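Local coordinates for hydroxymethyldihydropterin pyrophosphokinase-dihydropteroate synthase, putative (Plasmodium vivax, PDB 5Z79), which probably catalyses two successive steps of folate synthesis, pyrophosphorylating hydroxymethyldihydropterin and condensing the product with 4-aminobenzoate to dihydropteroate, at residues A[179-184]-A[206-211]; A[221-226]-A[257-262]; A[229-234]-A[250-255]. All coordinates share one frame; numbering follows the deposited sequence.

All three contacts lie in the HPPK part of the chain. Contact 1 comes first. It brings helix 174-188 against strand 207-213 and closes a connection of 21 residues, part of which is not modelled. Contact 2 opens later, in the loop after strand 218-220, and closes across 30 intervening residues, at the loop leading to strand 262-264. Contact 3 is nested inside that span and pairs helix 227-235 with the short helix 249-252. Helix 174-188 joins the set: Val179 and Lys182 touch Ile259 of contact 2, and Tyr183 and Lys182 touch Ile252 and Leu255 of contact 3. Contacts 1 and 2 both touch the bound nucleotide analogue.

Contact 1. Residues A[179-184]-A[206-211]; sequences VILKYI and IDIDIL. With APC (diphosphomethylphosphonic acid adenosyl ester), chain H.
Ile208 and Ile210 of strand 207-213 pack on Leu181 and Ile184 of helix 174-188. The axes of 179-184 and 207-211 run antiparallel (173°), 8.5 Å apart at their closest. Asp207 comes first along the strand, and its CB points away from the helix. Its CG lies anti to the backbone N (chi1 -157°), and the carboxylate meets the triphosphate chain of the ATP analogue, with OD2 2.6 Å from O2B of APC. Arg204 forms a salt bridge with its OD1. Ile208 turns back to the helix. Its CG2 meets Leu181 CD2 at 3.6 Å, and its CD1 reaches Ile184 CG2 at 3.7 Å. It crosses both side chains at about a right angle. The chain of Lys182, bent at chi2 and chi4, brings NZ toward the strand; its weak, long ion pair is with Glu185. Asp209 again faces the nucleotide, and its OD2 is 2.7 Å from O2G of APC. Lys182 NZ stays 4.5 Å from Asp209 OD1, too far for a salt bridge. Ile210 then reaches the helix with CG1, 3.6 Å from Leu181 CD1. Its backbone O accepts a hydrogen bond of 2.6 Å from the adenine N6 of APC. Ile208 facing the helix and the aspartates facing the phosphates mark a helix packed on the edge strand of the antiparallel sheet of the HPPK alpha+beta fold, where the strand also lines the nucleotide pocket.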
loop_
_atom_site.group_PDB
_atom_site.type_symbol
_atom_site.label_atom_id
_atom_site.label_comp_id
_atom_site.label_asym_id
_atom_site.label_seq_id
_atom_site.Cartn_x
_atom_site.Cartn_y
_atom_site.Cartn_z
ATOM N N VAL A 179 -15.407 45.598 -21.253
ATOM C CA VAL A 179 -16.479 46.381 -20.639
ATOM C C VAL A 179 -17.591 45.447 -20.156
ATOM O O VAL A 179 -18.145 45.655 -19.105
ATOM C CB VAL A 179 -16.993 47.471 -21.615
ATOM C CG1 VAL A 179 -18.129 48.275 -21.006
ATOM C CG2 VAL A 179 -15.866 48.419 -21.975
ATOM N N ILE A 180 -17.865 44.396 -20.913
ATOM C CA ILE A 180 -18.846 43.365 -20.531
ATOM C C ILE A 180 -18.391 42.500 -19.348
ATOM O O ILE A 180 -19.206 42.066 -18.553
ATOM C CB ILE A 180 -19.179 42.475 -21.751
ATOM C CG1 ILE A 180 -19.999 43.266 -22.759
ATOM C CG2 ILE A 180 -19.968 41.231 -21.380
ATOM C CD1 ILE A 180 -19.828 42.775 -24.180
ATOM N N LEU A 181 -17.084 42.256 -19.256
ATOM C CA LEU A 181 -16.472 41.604 -18.103
ATOM C C LEU A 181 -16.513 42.501 -16.873
ATOM O O LEU A 181 -16.907 42.071 -15.817
ATOM C CB LEU A 181 -15.038 41.155 -18.422
ATOM C CG LEU A 181 -14.824 40.121 -19.538
ATOM C CD1 LEU A 181 -13.352 39.915 -19.768
ATOM C CD2 LEU A 181 -15.470 38.772 -19.284
ATOM N N LYS A 182 -16.151 43.756 -16.984
ATOM C CA LYS A 182 -16.331 44.624 -15.831
ATOM C C LYS A 182 -17.790 44.668 -15.331
ATOM O O LYS A 182 -18.042 44.614 -14.115
ATOM C CB LYS A 182 -15.864 46.031 -16.142
ATOM C CG LYS A 182 -14.353 46.140 -16.332
ATOM C CD LYS A 182 -13.558 45.853 -15.060
ATOM C CE LYS A 182 -12.172 45.277 -15.340
ATOM N NZ LYS A 182 -12.213 43.784 -15.200
ATOM N N TYR A 183 -18.733 44.768 -16.277
ATOM C CA TYR A 183 -20.169 44.723 -15.989
ATOM C C TYR A 183 -20.535 43.485 -15.181
ATOM O O TYR A 183 -21.191 43.603 -14.172
ATOM C CB TYR A 183 -20.999 44.768 -17.301
ATOM C CG TYR A 183 -22.528 44.997 -17.136
ATOM C CD1 TYR A 183 -23.029 46.158 -16.562
ATOM C CD2 TYR A 183 -23.453 44.051 -17.569
ATOM C CE1 TYR A 183 -24.401 46.365 -16.414
ATOM C CE2 TYR A 183 -24.821 44.245 -17.420
ATOM C CZ TYR A 183 -25.299 45.407 -16.841
ATOM O OH TYR A 183 -26.671 45.613 -16.698
ATOM N N ILE A 184 -20.125 42.311 -15.652
ATOM C CA ILE A 184 -20.373 41.019 -14.984
ATOM C C ILE A 184 -19.847 41.006 -13.537
ATOM O O ILE A 184 -20.607 40.822 -12.617
ATOM C CB ILE A 184 -19.782 39.871 -15.841
ATOM C CG1 ILE A 184 -20.726 39.606 -17.048
ATOM C CG2 ILE A 184 -19.511 38.622 -15.031
ATOM C CD1 ILE A 184 -20.067 38.923 -18.237
ATOM N N ILE A 206 -14.536 37.873 -7.307
ATOM C CA ILE A 206 -14.367 37.302 -8.631
ATOM C C ILE A 206 -13.514 38.303 -9.409
ATOM O O ILE A 206 -13.553 39.508 -9.134
ATOM C CB ILE A 206 -15.736 37.001 -9.294
ATOM C CG1 ILE A 206 -15.610 36.523 -10.741
ATOM C CG2 ILE A 206 -16.626 38.222 -9.241
ATOM C CD1 ILE A 206 -15.090 35.124 -10.876
ATOM N N ASP A 207 -12.688 37.784 -10.322
ATOM C CA ASP A 207 -11.938 38.612 -11.240
ATOM C C ASP A 207 -11.690 37.945 -12.581
ATOM O O ASP A 207 -11.022 36.901 -12.623
ATOM C CB ASP A 207 -10.591 38.993 -10.662
ATOM C CG ASP A 207 -10.067 40.264 -11.310
ATOM O OD1 ASP A 207 -10.837 41.272 -11.176
ATOM O OD2 ASP A 207 -8.950 40.278 -11.962
ATOM N N ILE A 208 -12.145 38.590 -13.660
ATOM C CA ILE A 208 -12.151 37.987 -14.990
ATOM C C ILE A 208 -11.372 38.828 -15.994
ATOM O O ILE A 208 -11.821 39.917 -16.387
ATOM C CB ILE A 208 -13.577 37.824 -15.554
ATOM C CG1 ILE A 208 -14.535 37.178 -14.542
ATOM C CG2 ILE A 208 -13.551 36.936 -16.786
ATOM C CD1 ILE A 208 -15.988 37.482 -14.802
ATOM N N ASP A 209 -10.232 38.300 -16.447
ATOM C CA ASP A 209 -9.345 39.020 -17.334
ATOM C C ASP A 209 -9.210 38.329 -18.709
ATOM O O ASP A 209 -9.378 37.128 -18.839
ATOM C CB ASP A 209 -7.991 39.208 -16.642
ATOM C CG ASP A 209 -8.104 39.778 -15.167
ATOM O OD1 ASP A 209 -8.798 40.804 -14.907
ATOM O OD2 ASP A 209 -7.433 39.212 -14.248
ATOM N N ILE A 210 -8.979 39.127 -19.741
ATOM C CA ILE A 210 -8.740 38.645 -21.084
ATOM C C ILE A 210 -7.280 38.447 -21.256
ATOM O O ILE A 210 -6.501 39.393 -21.196
ATOM C CB ILE A 210 -9.146 39.657 -22.178
ATOM C CG1 ILE A 210 -10.585 40.152 -21.983
ATOM C CG2 ILE A 210 -8.983 39.032 -23.569
ATOM C CD1 ILE A 210 -10.810 41.591 -22.357
ATOM N N LEU A 211 -6.933 37.204 -21.509
ATOM C CA LEU A 211 -5.575 36.761 -21.604
ATOM C C LEU A 211 -5.155 36.855 -23.040
ATOM O O LEU A 211 -4.085 37.341 -23.328
ATOM C CB LEU A 211 -5.485 35.316 -21.171
ATOM C CG LEU A 211 -5.843 34.976 -19.727
ATOM C CD1 LEU A 211 -5.627 33.490 -19.525
ATOM C CD2 LEU A 211 -5.024 35.783 -18.732
HETATM P PG APC H . -5.006 40.642 -12.357
HETATM O O1G APC H . -5.680 39.432 -11.747
HETATM O O2G APC H . -5.798 41.238 -13.498
HETATM O O3G APC H . -3.557 40.393 -12.712
HETATM P PB APC H . -6.147 42.636 -10.538
HETATM O O1B APC H . -5.738 43.045 -9.149
HETATM O O2B APC H . -7.410 41.831 -10.626
HETATM O O3B APC H . -4.983 41.782 -11.213
HETATM P PA APC H . -7.966 44.395 -12.262
HETATM O O1A APC H . -8.937 44.473 -11.116
HETATM O O2A APC H . -8.267 43.350 -13.305
HETATM C C3A APC H . -6.292 44.117 -11.596
HETATM O "O5'" APC H . -7.942 45.826 -12.974
HETATM C "C5'" APC H . -6.819 46.746 -12.982
HETATM C "C4'" APC H . -6.610 47.264 -14.383
HETATM O "O4'" APC H . -6.393 46.137 -15.267
HETATM C "C3'" APC H . -7.770 48.067 -14.995
HETATM O "O3'" APC H . -7.328 49.362 -15.359
HETATM C "C2'" APC H . -8.220 47.247 -16.214
HETATM O "O2'" APC H . -8.497 48.019 -17.360
HETATM C "C1'" APC H . -7.002 46.383 -16.508
HETATM N N9 APC H . -7.327 45.103 -17.126
HETATM C C8 APC H . -8.165 44.118 -16.656
HETATM N N7 APC H . -8.234 43.067 -17.443
HETATM C C5 APC H . -7.381 43.375 -18.494
HETATM C C6 APC H . -7.009 42.669 -19.657
HETATM N N6 APC H . -7.454 41.457 -19.968
HETATM N N1 APC H . -6.129 43.265 -20.491
HETATM C C2 APC H . -5.675 44.485 -20.169
HETATM N N3 APC H . -5.950 45.245 -19.115
HETATM C C4 APC H . -6.819 44.625 -18.305
#

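Contact 2. Residues A[221-226]-A[257-262]; sequences KSISLK and DKIEFL. With APC (diphosphomethylphosphonic acid adenosyl ester), chain H.
Ile223 and Leu262 meet where the loop leaving strand 218-220 runs beside the loop entering strand 262-264, the two strands of a small antiparallel sheet. The 257-262 loop also forms the ribose side of the HPPK nucleotide site. Ile223 is the main apolar contributor of the 221-226 loop. Its CG1 lies anti to the carbonyl carbon (chi1 -65°), and CD1 runs out to Leu262 CB at 3.5 Å. Those two side chains meet at a slant. The other branch of Ile223, CG2, faces CG2 of Ile259. Leu225 CD1 comes to Ile259 CG2 at 4.4 Å, so Ile259 is met by two side chains of the other loop. Ile259 also touches Leu178 and Lys182 of helix 174-188. Phe261 is turned differently. Its CB sits 3.4 Å from Lys221 O, while its ring swings over to the nucleotide. C1' of APC lies over one face of the Phe261 ring, 4.2 Å above its plane and offset toward the rim. The backbone completes the ribose grip. Glu260 N donates to O3' of APC at 2.8 Å and more weakly to O2', and O2' in turn donates to Phe261 O. A single hydrogen bond joins the loops: Ile223 N donates to Glu260 O at 3.3 Å, fairly straight at 159°, from above the carbonyl plane and not along a lone pair.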
loop_
_atom_site.group_PDB
_atom_site.type_symbol
_atom_site.label_atom_id
_atom_site.label_comp_id
_atom_site.label_asym_id
_atom_site.label_seq_id
_atom_site.Cartn_x
_atom_site.Cartn_y
_atom_site.Cartn_z
ATOM N N LYS A 221 -2.671 52.762 -23.453
ATOM C CA LYS A 221 -2.058 53.082 -22.161
ATOM C C LYS A 221 -2.990 53.799 -21.229
ATOM O O LYS A 221 -2.872 53.637 -20.013
ATOM C CB LYS A 221 -0.801 53.957 -22.322
ATOM C CG LYS A 221 0.463 53.247 -22.783
ATOM C CD LYS A 221 1.437 54.219 -23.432
ATOM C CE LYS A 221 0.931 54.596 -24.832
ATOM N NZ LYS A 221 1.463 55.890 -25.366
ATOM N N SER A 222 -3.875 54.624 -21.777
ATOM C CA SER A 222 -4.744 55.431 -20.945
ATOM C C SER A 222 -6.095 55.604 -21.589
ATOM O O SER A 222 -6.304 56.542 -22.331
ATOM C CB SER A 222 -4.115 56.786 -20.679
ATOM O OG SER A 222 -4.885 57.496 -19.726
ATOM N N ILE A 223 -6.999 54.677 -21.299
ATOM C CA ILE A 223 -8.365 54.654 -21.831
ATOM C C ILE A 223 -9.298 55.415 -20.910
ATOM O O ILE A 223 -9.228 55.217 -19.704
ATOM C CB ILE A 223 -8.846 53.203 -21.899
ATOM C CG1 ILE A 223 -7.998 52.449 -22.900
ATOM C CG2 ILE A 223 -10.307 53.113 -22.297
ATOM C CD1 ILE A 223 -8.515 51.062 -23.157
ATOM N N SER A 224 -10.189 56.246 -21.454
ATOM C CA SER A 224 -11.112 56.989 -20.608
ATOM C C SER A 224 -12.554 57.010 -21.113
ATOM O O SER A 224 -12.933 57.847 -21.926
ATOM C CB SER A 224 -10.600 58.393 -20.393
ATOM O OG SER A 224 -11.499 59.116 -19.593
ATOM N N LEU A 225 -13.361 56.108 -20.567
ATOM C CA LEU A 225 -14.720 55.853 -21.006
ATOM C C LEU A 225 -15.776 56.385 -20.047
ATOM O O LEU A 225 -15.884 55.910 -18.935
ATOM C CB LEU A 225 -14.912 54.353 -21.086
ATOM C CG LEU A 225 -14.102 53.649 -22.169
ATOM C CD1 LEU A 225 -13.869 52.208 -21.727
ATOM C CD2 LEU A 225 -14.794 53.747 -23.543
ATOM N N LYS A 226 -16.599 57.323 -20.497
ATOM C CA LYS A 226 -17.656 57.894 -19.661
ATOM C C LYS A 226 -18.848 56.981 -19.726
ATOM O O LYS A 226 -18.875 56.064 -20.526
ATOM C CB LYS A 226 -18.050 59.284 -20.147
ATOM C CG LYS A 226 -16.870 60.197 -20.446
ATOM C CD LYS A 226 -16.561 60.315 -21.950
ATOM C CE LYS A 226 -15.430 61.323 -22.228
ATOM N NZ LYS A 226 -14.197 60.991 -21.415
ATOM N N ASP A 257 -14.477 53.877 -14.472
ATOM C CA ASP A 257 -13.520 53.961 -13.370
ATOM C C ASP A 257 -12.731 52.676 -13.247
ATOM O O ASP A 257 -11.555 52.722 -12.905
ATOM C CB ASP A 257 -14.234 54.300 -12.065
ATOM C CG ASP A 257 -14.973 55.641 -12.138
ATOM O OD1 ASP A 257 -15.088 56.237 -13.254
ATOM O OD2 ASP A 257 -15.455 56.102 -11.081
ATOM N N LYS A 258 -13.360 51.554 -13.591
ATOM C CA LYS A 258 -12.723 50.236 -13.526
ATOM C C LYS A 258 -11.852 49.837 -14.752
ATOM O O LYS A 258 -11.431 48.663 -14.870
ATOM C CB LYS A 258 -13.788 49.152 -13.309
ATOM C CG LYS A 258 -14.814 49.407 -12.203
ATOM C CD LYS A 258 -14.222 49.266 -10.823
ATOM C CE LYS A 258 -15.313 49.395 -9.773
ATOM N NZ LYS A 258 -15.561 50.818 -9.386
ATOM N N ILE A 259 -11.572 50.788 -15.658
ATOM C CA ILE A 259 -10.836 50.458 -16.889
ATOM C C ILE A 259 -9.866 51.558 -17.208
ATOM O O ILE A 259 -10.232 52.569 -17.802
ATOM C CB ILE A 259 -11.765 50.184 -18.103
ATOM C CG1 ILE A 259 -12.635 48.982 -17.822
ATOM C CG2 ILE A 259 -10.979 49.873 -19.368
ATOM C CD1 ILE A 259 -13.544 48.619 -18.959
ATOM N N GLU A 260 -8.610 51.303 -16.854
ATOM C CA GLU A 260 -7.537 52.255 -17.011
ATOM C C GLU A 260 -6.650 51.992 -18.185
ATOM O O GLU A 260 -6.075 52.919 -18.708
ATOM C CB GLU A 260 -6.701 52.300 -15.748
ATOM C CG GLU A 260 -7.460 52.926 -14.606
ATOM C CD GLU A 260 -6.519 53.420 -13.546
ATOM O OE1 GLU A 260 -6.074 52.561 -12.738
ATOM O OE2 GLU A 260 -6.215 54.645 -13.535
ATOM N N PHE A 261 -6.507 50.749 -18.600
ATOM C CA PHE A 261 -5.750 50.493 -19.818
ATOM C C PHE A 261 -6.180 49.199 -20.461
ATOM O O PHE A 261 -7.037 48.505 -19.938
ATOM C CB PHE A 261 -4.234 50.536 -19.554
ATOM C CG PHE A 261 -3.750 49.453 -18.676
ATOM C CD1 PHE A 261 -3.753 49.614 -17.306
ATOM C CD2 PHE A 261 -3.303 48.259 -19.217
ATOM C CE1 PHE A 261 -3.326 48.591 -16.484
ATOM C CE2 PHE A 261 -2.850 47.237 -18.403
ATOM C CZ PHE A 261 -2.865 47.406 -17.029
ATOM N N LEU A 262 -5.635 48.911 -21.627
ATOM C CA LEU A 262 -5.957 47.675 -22.300
ATOM C C LEU A 262 -4.699 47.145 -22.951
ATOM O O LEU A 262 -3.913 47.893 -23.527
ATOM C CB LEU A 262 -7.111 47.836 -23.299
ATOM C CG LEU A 262 -7.330 46.712 -24.312
ATOM C CD1 LEU A 262 -8.080 45.547 -23.731
ATOM C CD2 LEU A 262 -8.068 47.238 -25.515
HETATM P PG APC H . -5.006 40.642 -12.357
HETATM O O1G APC H . -5.680 39.432 -11.747
HETATM O O2G APC H . -5.798 41.238 -13.498
HETATM O O3G APC H . -3.557 40.393 -12.712
HETATM P PB APC H . -6.147 42.636 -10.538
HETATM O O1B APC H . -5.738 43.045 -9.149
HETATM O O2B APC H . -7.410 41.831 -10.626
HETATM O O3B APC H . -4.983 41.782 -11.213
HETATM P PA APC H . -7.966 44.395 -12.262
HETATM O O1A APC H . -8.937 44.473 -11.116
HETATM O O2A APC H . -8.267 43.350 -13.305
HETATM C C3A APC H . -6.292 44.117 -11.596
HETATM O "O5'" APC H . -7.942 45.826 -12.974
HETATM C "C5'" APC H . -6.819 46.746 -12.982
HETATM C "C4'" APC H . -6.610 47.264 -14.383
HETATM O "O4'" APC H . -6.393 46.137 -15.267
HETATM C "C3'" APC H . -7.770 48.067 -14.995
HETATM O "O3'" APC H . -7.328 49.362 -15.359
HETATM C "C2'" APC H . -8.220 47.247 -16.214
HETATM O "O2'" APC H . -8.497 48.019 -17.360
HETATM C "C1'" APC H . -7.002 46.383 -16.508
HETATM N N9 APC H . -7.327 45.103 -17.126
HETATM C C8 APC H . -8.165 44.118 -16.656
HETATM N N7 APC H . -8.234 43.067 -17.443
HETATM C C5 APC H . -7.381 43.375 -18.494
HETATM C C6 APC H . -7.009 42.669 -19.657
HETATM N N6 APC H . -7.454 41.457 -19.968
HETATM N N1 APC H . -6.129 43.265 -20.491
HETATM C C2 APC H . -5.675 44.485 -20.169
HETATM N N3 APC H . -5.950 45.245 -19.115
HETATM C C4 APC H . -6.819 44.625 -18.305
#

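Contact 3. Residues A[229-234]-A[250-255]; sequences DIYKII and DIIQNL
This is buried, mainly aliphatic packing of helix 227-235 on helix 249-252 and the turn that carries Leu255, at the outer side of the HPPK part. Ile230 and Ile252 are central to it. The two side chains slide past each other in opposite directions, and their CG2 methyls meet at 3.9 Å. Ile230 CG2 also lies against the backbone, near Ile252 O. Beyond this, CG2 and CD1 of Ile230 both lie 4.1 Å from Leu255 CB, where the two side chains cross at about a right angle. One helical turn on, Ile234 extends its CD1 to Ile252 CG1 at 4.0 Å, so Ile252 is met by both isoleucines through different branches. Tyr231 adds its flank: Ile252 CG2 sits at the edge of the ring, near its plane, and the Tyr231 hydroxyl is hydrogen-bonded to His242. On the second segment, Asn254 ND2 donates to Asp250 O at 2.7 Å, with the acceptor in the amide plane, and links Asn254 back to the backbone of Asp250. Ile240 covers Tyr231, Ile234 and Ile252 from the intervening loop, while helix 174-188 also borders the contact, with Tyr183 against Ile252 and Lys182 and Gln186 against Leu255.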
loop_
_atom_site.group_PDB
_atom_site.type_symbol
_atom_site.label_atom_id
_atom_site.label_comp_id
_atom_site.label_asym_id
_atom_site.label_seq_id
_atom_site.Cartn_x
_atom_site.Cartn_y
_atom_site.Cartn_z
ATOM N N ASP A 229 -20.227 56.360 -23.184
ATOM C CA ASP A 229 -19.396 55.397 -23.906
ATOM C C ASP A 229 -19.696 53.946 -23.495
ATOM O O ASP A 229 -19.750 53.045 -24.330
ATOM C CB ASP A 229 -17.915 55.712 -23.666
ATOM C CG ASP A 229 -17.469 57.048 -24.306
ATOM O OD1 ASP A 229 -17.975 57.392 -25.430
ATOM O OD2 ASP A 229 -16.598 57.738 -23.687
ATOM N N ILE A 230 -19.896 53.732 -22.202
ATOM C CA ILE A 230 -20.135 52.417 -21.664
ATOM C C ILE A 230 -21.469 51.895 -22.131
ATOM O O ILE A 230 -21.587 50.739 -22.507
ATOM C CB ILE A 230 -20.196 52.476 -20.138
ATOM C CG1 ILE A 230 -18.851 52.898 -19.532
ATOM C CG2 ILE A 230 -20.657 51.148 -19.588
ATOM C CD1 ILE A 230 -17.707 51.920 -19.762
ATOM N N TYR A 231 -22.476 52.764 -22.055
ATOM C CA TYR A 231 -23.846 52.469 -22.486
ATOM C C TYR A 231 -23.867 52.088 -23.944
ATOM O O TYR A 231 -24.421 51.061 -24.299
ATOM C CB TYR A 231 -24.740 53.680 -22.254
ATOM C CG TYR A 231 -26.220 53.519 -22.532
ATOM C CD1 TYR A 231 -26.721 53.710 -23.805
ATOM C CD2 TYR A 231 -27.143 53.238 -21.506
ATOM C CE1 TYR A 231 -28.079 53.604 -24.078
ATOM C CE2 TYR A 231 -28.511 53.134 -21.780
ATOM C CZ TYR A 231 -28.959 53.324 -23.078
ATOM O OH TYR A 231 -30.271 53.231 -23.420
ATOM N N LYS A 232 -23.253 52.887 -24.795
ATOM C CA LYS A 232 -23.171 52.494 -26.180
ATOM C C LYS A 232 -22.580 51.112 -26.325
ATOM O O LYS A 232 -23.029 50.324 -27.090
ATOM C CB LYS A 232 -22.363 53.485 -26.991
ATOM C CG LYS A 232 -23.224 54.473 -27.733
ATOM C CD LYS A 232 -22.404 55.626 -28.264
ATOM C CE LYS A 232 -22.524 56.831 -27.354
ATOM N NZ LYS A 232 -21.684 57.965 -27.832
ATOM N N ILE A 233 -21.574 50.782 -25.570
ATOM C CA ILE A 233 -20.944 49.500 -25.778
ATOM C C ILE A 233 -21.752 48.301 -25.236
ATOM O O ILE A 233 -21.766 47.250 -25.858
ATOM C CB ILE A 233 -19.568 49.513 -25.141
ATOM C CG1 ILE A 233 -18.714 50.540 -25.847
ATOM C CG2 ILE A 233 -18.930 48.135 -25.224
ATOM C CD1 ILE A 233 -17.509 50.953 -25.044
ATOM N N ILE A 234 -22.392 48.448 -24.077
ATOM C CA ILE A 234 -23.159 47.361 -23.488
ATOM C C ILE A 234 -24.430 47.125 -24.225
ATOM O O ILE A 234 -24.832 45.987 -24.371
ATOM C CB ILE A 234 -23.524 47.656 -22.032
ATOM C CG1 ILE A 234 -22.363 47.306 -21.130
ATOM C CG2 ILE A 234 -24.718 46.834 -21.568
ATOM C CD1 ILE A 234 -22.357 48.176 -19.916
ATOM N N ASP A 250 -26.734 52.696 -12.290
ATOM C CA ASP A 250 -25.754 53.275 -11.341
ATOM C C ASP A 250 -24.388 52.651 -11.568
ATOM O O ASP A 250 -23.359 53.309 -11.409
ATOM C CB ASP A 250 -26.180 53.034 -9.893
ATOM C CG ASP A 250 -25.408 53.917 -8.883
ATOM O OD1 ASP A 250 -24.195 53.704 -8.696
ATOM O OD2 ASP A 250 -26.014 54.814 -8.247
ATOM N N ILE A 251 -24.406 51.356 -11.894
ATOM C CA ILE A 251 -23.249 50.629 -12.385
ATOM C C ILE A 251 -22.837 51.206 -13.740
ATOM O O ILE A 251 -21.835 51.853 -13.843
ATOM C CB ILE A 251 -23.571 49.127 -12.517
ATOM C CG1 ILE A 251 -23.840 48.527 -11.157
ATOM C CG2 ILE A 251 -22.452 48.357 -13.198
ATOM C CD1 ILE A 251 -24.243 47.072 -11.224
ATOM N N ILE A 252 -23.627 51.001 -14.772
ATOM C CA ILE A 252 -23.233 51.330 -16.131
ATOM C C ILE A 252 -22.545 52.683 -16.266
ATOM O O ILE A 252 -21.591 52.848 -16.993
ATOM C CB ILE A 252 -24.480 51.287 -17.023
ATOM C CG1 ILE A 252 -24.858 49.836 -17.265
ATOM C CG2 ILE A 252 -24.247 52.008 -18.342
ATOM C CD1 ILE A 252 -25.992 49.634 -18.229
ATOM N N GLN A 253 -23.060 53.653 -15.552
ATOM C CA GLN A 253 -22.528 54.997 -15.535
ATOM C C GLN A 253 -21.092 55.138 -15.077
ATOM O O GLN A 253 -20.373 56.007 -15.526
ATOM C CB GLN A 253 -23.378 55.754 -14.563
ATOM C CG GLN A 253 -23.021 57.181 -14.380
ATOM C CD GLN A 253 -24.185 57.902 -13.771
ATOM O OE1 GLN A 253 -25.024 57.293 -13.085
ATOM N NE2 GLN A 253 -24.276 59.204 -14.033
ATOM N N ASN A 254 -20.684 54.302 -14.144
ATOM C CA ASN A 254 -19.388 54.443 -13.516
ATOM C C ASN A 254 -18.403 53.363 -13.906
ATOM O O ASN A 254 -17.282 53.325 -13.396
ATOM C CB ASN A 254 -19.583 54.426 -12.010
ATOM C CG ASN A 254 -20.399 55.597 -11.527
ATOM O OD1 ASN A 254 -19.896 56.711 -11.473
ATOM N ND2 ASN A 254 -21.661 55.356 -11.174
ATOM N N LEU A 255 -18.796 52.492 -14.815
ATOM C CA LEU A 255 -17.987 51.329 -15.091
ATOM C C LEU A 255 -16.609 51.690 -15.616
ATOM O O LEU A 255 -15.690 50.875 -15.538
ATOM C CB LEU A 255 -18.684 50.411 -16.076
ATOM C CG LEU A 255 -18.322 48.946 -15.911
ATOM C CD1 LEU A 255 -18.719 48.456 -14.529
ATOM C CD2 LEU A 255 -19.028 48.128 -16.968
#